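Local atomic coordinates of carbon dioxide concentrating mechanism protein (Nostoc sp., PDB entry 4N8X), a protein that probably forms the vertices of the carboxysome shell as a homopentamer, and is thought to induce curvature in an otherwise flat hexagonal layer of CcmK subunits. Residues 27-32 with 56-61; 44-49 with 71-76. All coordinates share one frame; numbering follows the deposited sequence.

Contact 1. Residues 27-32 with 56-61; sequences LQLVDE and VLISRG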
loop_
_atom_site.group_PDB
_atom_site.type_symbol
_atom_site.label_atom_id
_atom_site.label_comp_id
_atom_site.label_asym_id
_atom_site.label_seq_id
_atom_site.Cartn_x
_atom_site.Cartn_y
_atom_site.Cartn_z
ATOM N N LEU A 27 2.326 18.415 -2.263
ATOM C CA LEU A 27 3.549 18.168 -1.490
ATOM C C LEU A 27 4.645 17.505 -2.342
ATOM O O LEU A 27 4.342 16.709 -3.225
ATOM C CB LEU A 27 3.189 17.268 -0.310
ATOM C CG LEU A 27 1.983 17.820 0.476
ATOM C CD1 LEU A 27 1.599 16.880 1.622
ATOM C CD2 LEU A 27 2.299 19.148 1.081
ATOM N N GLN A 28 5.899 17.882 -2.094
ATOM C CA GLN A 28 7.057 17.316 -2.784
ATOM C C GLN A 28 7.745 16.421 -1.783
ATOM O O GLN A 28 8.137 16.880 -0.717
ATOM C CB GLN A 28 8.012 18.445 -3.256
ATOM C CG GLN A 28 9.328 17.941 -3.924
ATOM C CD GLN A 28 10.243 19.061 -4.365
ATOM O OE1 GLN A 28 10.024 20.218 -4.008
ATOM N NE2 GLN A 28 11.305 18.721 -5.137
ATOM N N LEU A 29 7.894 15.143 -2.135
ATOM C CA LEU A 29 8.458 14.130 -1.239
ATOM C C LEU A 29 9.926 14.369 -0.918
ATOM O O LEU A 29 10.662 14.936 -1.712
ATOM C CB LEU A 29 8.273 12.720 -1.828
ATOM C CG LEU A 29 6.835 12.201 -1.611
ATOM C CD1 LEU A 29 6.459 12.301 -0.165
ATOM C CD2 LEU A 29 5.787 12.917 -2.436
ATOM N N VAL A 30 10.338 13.948 0.270
ATOM C CA VAL A 30 11.735 14.076 0.719
ATOM C C VAL A 30 12.260 12.658 0.933
ATOM O O VAL A 30 11.498 11.775 1.381
ATOM C CB VAL A 30 11.812 14.922 2.026
ATOM C CG1 VAL A 30 13.210 14.898 2.646
ATOM C CG2 VAL A 30 11.382 16.389 1.751
ATOM N N ASP A 31 13.522 12.414 0.595
ATOM C CA ASP A 31 14.114 11.108 0.864
ATOM C C ASP A 31 14.742 11.055 2.264
ATOM O O ASP A 31 14.672 12.019 3.028
ATOM C CB ASP A 31 15.112 10.650 -0.230
ATOM C CG ASP A 31 16.453 11.381 -0.196
ATOM O OD1 ASP A 31 16.742 12.169 0.741
ATOM O OD2 ASP A 31 17.260 11.159 -1.131
ATOM N N GLU A 32 15.358 9.927 2.588
ATOM C CA GLU A 32 15.808 9.684 3.958
ATOM C C GLU A 32 16.894 10.671 4.362
ATOM O O GLU A 32 16.969 11.059 5.528
ATOM C CB GLU A 32 16.337 8.256 4.085
ATOM C CG GLU A 32 16.565 7.811 5.519
ATOM C CD GLU A 32 17.949 8.178 6.025
ATOM O OE1 GLU A 32 18.844 8.413 5.181
ATOM O OE2 GLU A 32 18.145 8.236 7.265
ATOM N N VAL A 56 6.583 18.634 6.438
ATOM C CA VAL A 56 5.487 18.058 7.178
ATOM C C VAL A 56 5.626 16.533 7.110
ATOM O O VAL A 56 6.355 16.019 6.271
ATOM C CB VAL A 56 4.143 18.472 6.543
ATOM C CG1 VAL A 56 3.946 19.985 6.671
ATOM C CG2 VAL A 56 4.109 18.070 5.058
ATOM N N LEU A 57 4.940 15.840 8.016
ATOM C CA LEU A 57 4.764 14.410 7.918
ATOM C C LEU A 57 3.405 14.117 7.279
ATOM O O LEU A 57 2.391 14.723 7.646
ATOM C CB LEU A 57 4.803 13.798 9.308
ATOM C CG LEU A 57 6.142 13.925 9.982
ATOM C CD1 LEU A 57 5.969 13.542 11.427
ATOM C CD2 LEU A 57 7.069 12.919 9.292
ATOM N N ILE A 58 3.403 13.156 6.368
ATOM C CA ILE A 58 2.195 12.676 5.706
ATOM C C ILE A 58 1.905 11.243 6.189
ATOM O O ILE A 58 2.792 10.401 6.183
ATOM C CB ILE A 58 2.437 12.577 4.209
ATOM C CG1 ILE A 58 2.788 13.952 3.586
ATOM C CG2 ILE A 58 1.159 12.061 3.496
ATOM C CD1 ILE A 58 2.997 13.826 2.025
ATOM N N SER A 59 0.668 10.978 6.618
ATOM C CA SER A 59 0.208 9.621 6.884
ATOM C C SER A 59 -0.630 9.190 5.708
ATOM O O SER A 59 -1.453 9.981 5.211
ATOM C CB SER A 59 -0.617 9.607 8.173
ATOM O OG SER A 59 0.252 9.542 9.286
ATOM N N ARG A 60 -0.438 7.955 5.246
ATOM C CA ARG A 60 -1.168 7.484 4.042
ATOM C C ARG A 60 -2.048 6.294 4.366
ATOM O O ARG A 60 -1.841 5.616 5.393
ATOM C CB ARG A 60 -0.189 7.188 2.853
ATOM C CG ARG A 60 -0.846 6.826 1.430
ATOM C CD ARG A 60 -0.732 7.907 0.258
ATOM N NE ARG A 60 -1.616 7.633 -0.904
ATOM C CZ ARG A 60 -1.662 8.310 -2.075
ATOM N NH1 ARG A 60 -0.869 9.355 -2.345
ATOM N NH2 ARG A 60 -2.543 7.927 -3.015
ATOM N N GLY A 61 -3.052 6.038 3.524
ATOM C CA GLY A 61 -3.953 4.917 3.742
ATOM C C GLY A 61 -5.017 5.295 4.762
ATOM O O GLY A 61 -5.252 6.485 4.980
#
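The ends of L27 and I58 meet head-on, methyl against methyl: L27 CD1 lies 3.4 Å from I58 CD1, tighter than ordinary van der Waals contact. The same leucine methyl also rests 3.7 Å from I58 CG1, which places it against the terminal half of the isoleucine chain. I58 CG1 stands anti to the carbonyl carbon (chi1 -61°), and with chi2 at -179° the chain runs out straight, presenting CD1 as its leading atom. Two lesser contacts flank this pair. V56 offers CG2 to L27 CD1 at 4.4 Å, and L29 brings CD1 to the same distance from I58 CD1, although its CB does not point at the opposing strand. The short strand axes pass 9.4 Å apart at 94°, nearly perpendicular, and no hydrogen bond links them. Such a crossing fits two strands facing each other across the interior of the closed, OB-like beta barrel of the CcmL/EutN family; strand 2-11 separates 24-30 from 55-60 in sheet order. A4 of that intervening strand touches both L27 and I58, while V79 packs on L27 and I58 also touches E41.

Contact 2. Residues 44-49 with 71-76; sequences ADNSVG and EQRPVD
A44 and V75 supply the apolar half of this contact, with A44 CB 4.2 Å from V75 CG1. The CB of each points at the other segment, and their CA atoms, 6.9 Å apart, form the nearest backbone pair. N46 and R73 form the polar half, side by side without a bond between them. A44 and N46 each have 28 Å² buried by the opposing segment and R73 has 27 Å², so the two halves are of similar weight. The N46 and R73 side chains pass at a slant, the amide and guanidinium planes turned 53° against each other. N46 ND2 comes within 3.5 Å of R73 NH2, and since both nitrogens are donors this approach is not a hydrogen bond. N70 OD1 accepts from both N46 ND2 and R73 NH2, which is consistent with the two donors lying close. N46 holds its CG between the backbone N and the carbonyl carbon (chi1 54°), while R73 arrives on a chain extended from CG to NE, bringing NH2 alone of its nitrogens to the amide. In the fold, A44 ends strand 39-44, outermost in the sheet order, and makes backbone hydrogen bonds with A77 and V79 of strand 77-88, consistent with closure of the barrel. V22 packs on A44 and L19 on V75, adding cover from the loop ahead of strand 24-30. D45 opens an Asx motif that runs through N46, its OD1 accepting from V48 N and, almost straight at 177°, from G49 N. On the other segment P74 centres an inverse gamma turn, with a weak bond from V75 N to R73 O.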
loop_
_atom_site.group_PDB
_atom_site.type_symbol
_atom_site.label_atom_id
_atom_site.label_comp_id
_atom_site.label_asym_id
_atom_site.label_seq_id
_atom_site.Cartn_x
_atom_site.Cartn_y
_atom_site.Cartn_z
ATOM N N ALA A 44 -4.697 15.878 2.283
ATOM C CA ALA A 44 -5.655 16.731 2.964
ATOM C C ALA A 44 -4.945 17.402 4.136
ATOM O O ALA A 44 -4.080 16.808 4.795
ATOM C CB ALA A 44 -6.843 15.896 3.462
ATOM N N ASP A 45 -5.293 18.651 4.408
ATOM C CA ASP A 45 -4.724 19.303 5.585
ATOM C C ASP A 45 -5.826 20.066 6.285
ATOM O O ASP A 45 -5.892 21.270 6.234
ATOM C CB ASP A 45 -3.586 20.237 5.195
ATOM C CG ASP A 45 -2.993 21.016 6.410
ATOM O OD1 ASP A 45 -3.329 20.705 7.579
ATOM O OD2 ASP A 45 -2.170 21.955 6.204
ATOM N N ASN A 46 -6.722 19.358 6.931
ATOM C CA ASN A 46 -7.818 20.053 7.583
ATOM C C ASN A 46 -7.594 20.196 9.082
ATOM O O ASN A 46 -8.408 20.777 9.777
ATOM C CB ASN A 46 -9.163 19.393 7.260
ATOM C CG ASN A 46 -9.189 17.905 7.579
ATOM O OD1 ASN A 46 -8.822 17.476 8.680
ATOM N ND2 ASN A 46 -9.616 17.107 6.609
ATOM N N SER A 47 -6.450 19.714 9.568
ATOM C CA SER A 47 -6.240 19.611 11.015
ATOM C C SER A 47 -4.954 20.309 11.463
ATOM O O SER A 47 -4.804 20.687 12.602
ATOM C CB SER A 47 -6.178 18.112 11.393
ATOM O OG SER A 47 -5.304 17.863 12.477
ATOM N N VAL A 48 -3.992 20.441 10.572
ATOM C CA VAL A 48 -2.685 20.904 11.016
ATOM C C VAL A 48 -2.412 22.356 10.592
ATOM O O VAL A 48 -1.988 23.181 11.374
ATOM C CB VAL A 48 -1.591 19.942 10.507
ATOM C CG1 VAL A 48 -0.217 20.596 10.588
ATOM C CG2 VAL A 48 -1.633 18.623 11.308
ATOM N N GLY A 49 -2.658 22.669 9.333
ATOM C CA GLY A 49 -2.519 24.050 8.914
ATOM C C GLY A 49 -1.097 24.467 8.576
ATOM O O GLY A 49 -0.610 25.501 9.059
ATOM N N GLU A 71 -13.340 10.486 8.687
ATOM C CA GLU A 71 -13.596 9.052 8.845
ATOM C C GLU A 71 -14.244 8.401 7.647
ATOM O O GLU A 71 -13.928 7.256 7.283
ATOM C CB GLU A 71 -14.478 8.781 10.075
ATOM C CG GLU A 71 -14.059 9.559 11.311
ATOM C CD GLU A 71 -14.509 10.997 11.269
ATOM O OE1 GLU A 71 -15.701 11.240 11.041
ATOM O OE2 GLU A 71 -13.661 11.884 11.441
ATOM N N GLN A 72 -15.201 9.114 7.073
ATOM C CA GLN A 72 -15.938 8.631 5.932
ATOM C C GLN A 72 -15.687 9.546 4.734
ATOM O O GLN A 72 -16.520 9.668 3.855
ATOM C CB GLN A 72 -17.418 8.522 6.301
ATOM C CG GLN A 72 -17.617 7.599 7.502
ATOM C CD GLN A 72 -19.001 7.659 8.090
ATOM O OE1 GLN A 72 -19.809 8.523 7.741
ATOM N NE2 GLN A 72 -19.290 6.736 9.001
ATOM N N ARG A 73 -14.514 10.175 4.714
ATOM C CA ARG A 73 -14.067 10.944 3.565
ATOM C C ARG A 73 -13.052 10.118 2.761
ATOM O O ARG A 73 -12.345 9.287 3.329
ATOM C CB ARG A 73 -13.390 12.258 4.004
ATOM C CG ARG A 73 -14.318 13.234 4.783
ATOM C CD ARG A 73 -13.567 14.568 4.971
ATOM N NE ARG A 73 -14.457 15.671 5.335
ATOM C CZ ARG A 73 -14.163 16.573 6.262
ATOM N NH1 ARG A 73 -15.028 17.547 6.545
ATOM N NH2 ARG A 73 -13.019 16.480 6.931
ATOM N N PRO A 74 -12.983 10.344 1.444
ATOM C CA PRO A 74 -12.067 9.517 0.622
ATOM C C PRO A 74 -10.714 10.140 0.486
ATOM O O PRO A 74 -10.299 10.573 -0.597
ATOM C CB PRO A 74 -12.773 9.451 -0.745
ATOM C CG PRO A 74 -13.630 10.714 -0.800
ATOM C CD PRO A 74 -14.046 10.985 0.644
ATOM N N VAL A 75 -9.983 10.136 1.595
ATOM C CA VAL A 75 -8.659 10.709 1.639
ATOM C C VAL A 75 -7.716 9.582 2.030
ATOM O O VAL A 75 -8.012 8.781 2.926
ATOM C CB VAL A 75 -8.595 11.855 2.640
ATOM C CG1 VAL A 75 -9.591 12.937 2.237
ATOM C CG2 VAL A 75 -8.965 11.357 4.009
ATOM N N ASP A 76 -6.597 9.492 1.325
ATOM C CA ASP A 76 -5.663 8.420 1.602
ATOM C C ASP A 76 -4.324 9.013 1.934
ATOM O O ASP A 76 -3.332 8.288 1.976
ATOM C CB ASP A 76 -5.542 7.486 0.390
ATOM C CG ASP A 76 -5.160 8.231 -0.892
ATOM O OD1 ASP A 76 -4.897 9.455 -0.811
ATOM O OD2 ASP A 76 -5.116 7.581 -1.971
#

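How the contacts relate
Contact 1 lies in the barrel interior, its centre about 6 Å from that of the chain, and is wholly apolar; contact 2, about 10 Å out, is partly buried and adds polar groups to one small apolar pair. The first joins two strands, the second joins the end of strand 39-44 and the loop after it to the loop leading into strand 77-88, and their segments alternate along the chain. Their centres stand about 14 Å apart, yet they touch where 56-61 meets 71-76: R60 NH2 forms a salt bridge with D76 OD2 at 2.8 Å, and G61 N probably bonds to D76 O at 2.7 Å. D76 OD2 also accepts from R60 N of a neighbouring subunit, placing this junction at the pentamer interface.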